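Long-range contact in transposon Tn7 transposition protein TnsA (Escherichia coli, PDB 1T0F), which carries out 5'-strand DNA breakage at the ends of Tn7 as a restriction enzyme-like endonuclease, forming the transposase together with TnsB: residues N241-Y249 with A258-V266. Numbering follows the deposited sequence.
Sequences NGFIKFNIY and ADLCISQVV
Ile244-Lys245 and Cys261-Ile262 pair as a two-stranded antiparallel ribbon in the C-terminal part of TnsA; the chain enters it just after a Schellman motif at Gly242 closes helix 230-240. Lys245 and Cys261 form the hydrogen-bonded pair: Cys261 N reaches Lys245 O at 2.8 Å, nearly straight (173° at the hydrogen), and Lys245 N gives the return bond to Cys261 O at 3.0 Å. Two residues further along, at the next backbone link, Phe243 O accepts two bonds from Ser263, from N at 3.1 Å and from OG at 2.9 Å. The hydroxyl sits between its own N and carbonyl carbon (chi1 58°), which brings it onto a lone pair in the carbonyl plane while the N-H arrives almost end-on. On one face, Ile244 and Ile262 lie side by side with their CG1 atoms 4.0 Å apart; Ile244 CG2 touches Leu260 CD2 at 3.9 Å. Ile244 lies on helix 230-240 and Ile262 on helix 198-207. On the other face, Lys245 CG packs 3.6 Å from Cys261 CB, and the chain, bent at chi3 (-78°), leads NZ away to Glu74 OE2. The ribbon thus has two unlike faces: isoleucines packed on C-terminal helices, and Lys245 salt-bridged to helix 64-75, which also carries active-site Glu66.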
loop_
_atom_site.group_PDB
_atom_site.type_symbol
_atom_site.label_atom_id
_atom_site.label_comp_id
_atom_site.label_asym_id
_atom_site.label_seq_id
_atom_site.Cartn_x
_atom_site.Cartn_y
_atom_site.Cartn_z
ATOM N N ASN A 241 -13.501 0.480 -5.577
ATOM C CA ASN A 241 -13.416 1.691 -4.776
ATOM C C ASN A 241 -13.259 1.406 -3.288
ATOM O O ASN A 241 -13.066 2.328 -2.493
ATOM C CB ASN A 241 -14.641 2.569 -5.026
ATOM C CG ASN A 241 -14.522 3.364 -6.306
ATOM O OD1 ASN A 241 -13.904 4.424 -6.327
ATOM N ND2 ASN A 241 -15.095 2.844 -7.388
ATOM N N GLY A 242 -13.347 0.130 -2.915
ATOM C CA GLY A 242 -13.160 -0.253 -1.523
ATOM C C GLY A 242 -14.383 -0.394 -0.634
ATOM O O GLY A 242 -14.261 -0.859 0.505
ATOM N N PHE A 243 -15.552 0.010 -1.125
ATOM C CA PHE A 243 -16.772 -0.089 -0.329
ATOM C C PHE A 243 -17.145 -1.545 -0.084
ATOM O O PHE A 243 -17.834 -1.871 0.879
ATOM C CB PHE A 243 -17.899 0.680 -1.010
ATOM C CG PHE A 243 -17.646 2.154 -1.065
ATOM C CD1 PHE A 243 -17.468 2.874 0.110
ATOM C CD2 PHE A 243 -17.524 2.811 -2.282
ATOM C CE1 PHE A 243 -17.168 4.229 0.081
ATOM C CE2 PHE A 243 -17.222 4.172 -2.326
ATOM C CZ PHE A 243 -17.044 4.881 -1.139
ATOM N N ILE A 244 -16.664 -2.416 -0.961
ATOM C CA ILE A 244 -16.884 -3.841 -0.823
ATOM C C ILE A 244 -15.512 -4.495 -0.846
ATOM O O ILE A 244 -14.686 -4.174 -1.700
ATOM C CB ILE A 244 -17.709 -4.412 -1.997
ATOM C CG1 ILE A 244 -19.101 -3.779 -2.014
ATOM C CG2 ILE A 244 -17.819 -5.936 -1.877
ATOM C CD1 ILE A 244 -19.942 -4.214 -3.210
ATOM N N LYS A 245 -15.251 -5.379 0.111
ATOM C CA LYS A 245 -13.991 -6.103 0.128
ATOM C C LYS A 245 -14.352 -7.587 0.079
ATOM O O LYS A 245 -15.458 -7.978 0.464
ATOM C CB LYS A 245 -13.161 -5.765 1.369
ATOM C CG LYS A 245 -13.885 -5.882 2.677
ATOM C CD LYS A 245 -13.225 -5.015 3.753
ATOM C CE LYS A 245 -11.973 -5.643 4.332
ATOM N NZ LYS A 245 -11.453 -4.843 5.496
ATOM N N PHE A 246 -13.437 -8.408 -0.416
ATOM C CA PHE A 246 -13.719 -9.834 -0.540
ATOM C C PHE A 246 -12.488 -10.675 -0.239
ATOM O O PHE A 246 -11.454 -10.146 0.158
ATOM C CB PHE A 246 -14.211 -10.136 -1.956
ATOM C CG PHE A 246 -13.187 -9.862 -3.032
ATOM C CD1 PHE A 246 -12.866 -8.556 -3.397
ATOM C CD2 PHE A 246 -12.550 -10.916 -3.686
ATOM C CE1 PHE A 246 -11.922 -8.302 -4.406
ATOM C CE2 PHE A 246 -11.611 -10.676 -4.690
ATOM C CZ PHE A 246 -11.294 -9.365 -5.054
ATOM N N ASN A 247 -12.600 -11.988 -0.412
ATOM C CA ASN A 247 -11.457 -12.858 -0.165
ATOM C C ASN A 247 -10.548 -12.769 -1.387
ATOM O O ASN A 247 -10.685 -13.545 -2.338
ATOM C CB ASN A 247 -11.909 -14.309 0.051
ATOM C CG ASN A 247 -10.759 -15.218 0.440
ATOM O OD1 ASN A 247 -9.620 -14.771 0.548
ATOM N ND2 ASN A 247 -11.051 -16.500 0.651
ATOM N N ILE A 248 -9.625 -11.811 -1.351
ATOM C CA ILE A 248 -8.699 -11.567 -2.453
ATOM C C ILE A 248 -7.748 -12.721 -2.733
ATOM O O ILE A 248 -7.115 -12.764 -3.790
ATOM C CB ILE A 248 -7.854 -10.296 -2.197
ATOM C CG1 ILE A 248 -6.984 -10.482 -0.951
ATOM C CG2 ILE A 248 -8.765 -9.107 -1.994
ATOM C CD1 ILE A 248 -5.895 -9.424 -0.799
ATOM N N TYR A 249 -7.640 -13.648 -1.790
ATOM C CA TYR A 249 -6.758 -14.793 -1.968
ATOM C C TYR A 249 -7.444 -15.903 -2.751
ATOM O O TYR A 249 -6.870 -16.957 -3.001
ATOM C CB TYR A 249 -6.265 -15.284 -0.608
ATOM C CG TYR A 249 -5.174 -14.388 -0.062
ATOM C CD1 TYR A 249 -3.875 -14.461 -0.562
ATOM C CD2 TYR A 249 -5.457 -13.416 0.896
ATOM C CE1 TYR A 249 -2.878 -13.582 -0.120
ATOM C CE2 TYR A 249 -4.475 -12.536 1.339
ATOM C CZ TYR A 249 -3.191 -12.624 0.829
ATOM O OH TYR A 249 -2.221 -11.755 1.278
ATOM N N ALA A 258 -21.070 -14.717 0.969
ATOM C CA ALA A 258 -20.699 -14.488 2.357
ATOM C C ALA A 258 -19.252 -14.006 2.460
ATOM O O ALA A 258 -18.850 -13.481 3.499
ATOM C CB ALA A 258 -20.878 -15.761 3.169
ATOM N N ASP A 259 -18.472 -14.197 1.393
ATOM C CA ASP A 259 -17.074 -13.756 1.389
ATOM C C ASP A 259 -16.961 -12.252 1.179
ATOM O O ASP A 259 -15.897 -11.669 1.379
ATOM C CB ASP A 259 -16.268 -14.453 0.288
ATOM C CG ASP A 259 -16.001 -15.912 0.589
ATOM O OD1 ASP A 259 -15.666 -16.232 1.748
ATOM O OD2 ASP A 259 -16.107 -16.738 -0.342
ATOM N N LEU A 260 -18.045 -11.621 0.752
ATOM C CA LEU A 260 -18.011 -10.184 0.531
ATOM C C LEU A 260 -18.452 -9.428 1.768
ATOM O O LEU A 260 -19.430 -9.794 2.418
ATOM C CB LEU A 260 -18.903 -9.789 -0.651
ATOM C CG LEU A 260 -18.268 -9.883 -2.041
ATOM C CD1 LEU A 260 -17.868 -11.316 -2.349
ATOM C CD2 LEU A 260 -19.248 -9.370 -3.071
ATOM N N CYS A 261 -17.705 -8.383 2.100
ATOM C CA CYS A 261 -18.023 -7.542 3.244
ATOM C C CYS A 261 -18.431 -6.201 2.650
ATOM O O CYS A 261 -17.645 -5.566 1.941
ATOM C CB CYS A 261 -16.800 -7.370 4.144
ATOM S SG CYS A 261 -17.111 -6.345 5.598
ATOM N N ILE A 262 -19.663 -5.786 2.926
ATOM C CA ILE A 262 -20.183 -4.536 2.398
ATOM C C ILE A 262 -20.327 -3.496 3.488
ATOM O O ILE A 262 -20.928 -3.754 4.530
ATOM C CB ILE A 262 -21.554 -4.744 1.733
ATOM C CG1 ILE A 262 -21.421 -5.738 0.578
ATOM C CG2 ILE A 262 -22.095 -3.414 1.236
ATOM C CD1 ILE A 262 -22.708 -5.970 -0.181
ATOM N N SER A 263 -19.774 -2.316 3.238
ATOM C CA SER A 263 -19.829 -1.228 4.206
ATOM C C SER A 263 -21.103 -0.396 4.073
ATOM O O SER A 263 -21.601 -0.175 2.968
ATOM C CB SER A 263 -18.613 -0.323 4.030
ATOM O OG SER A 263 -18.572 0.189 2.710
ATOM N N GLN A 264 -21.626 0.048 5.213
ATOM C CA GLN A 264 -22.822 0.887 5.261
ATOM C C GLN A 264 -22.294 2.308 5.309
ATOM O O GLN A 264 -21.822 2.748 6.353
ATOM C CB GLN A 264 -23.621 0.653 6.545
ATOM C CG GLN A 264 -24.096 -0.757 6.800
ATOM C CD GLN A 264 -24.828 -0.861 8.130
ATOM O OE1 GLN A 264 -25.827 -0.172 8.356
ATOM N NE2 GLN A 264 -24.329 -1.717 9.018
ATOM N N VAL A 265 -22.366 3.029 4.201
ATOM C CA VAL A 265 -21.850 4.387 4.201
ATOM C C VAL A 265 -22.902 5.440 3.914
ATOM O O VAL A 265 -23.883 5.193 3.214
ATOM C CB VAL A 265 -20.704 4.559 3.182
ATOM C CG1 VAL A 265 -19.585 3.579 3.489
ATOM C CG2 VAL A 265 -21.227 4.358 1.772
ATOM N N VAL A 266 -22.678 6.621 4.472
ATOM C CA VAL A 266 -23.571 7.745 4.284
ATOM C C VAL A 266 -22.857 8.776 3.426
ATOM O O VAL A 266 -21.716 9.155 3.701
ATOM C CB VAL A 266 -23.949 8.392 5.629
ATOM C CG1 VAL A 266 -24.815 9.615 5.386
ATOM C CG2 VAL A 266 -24.681 7.383 6.499
#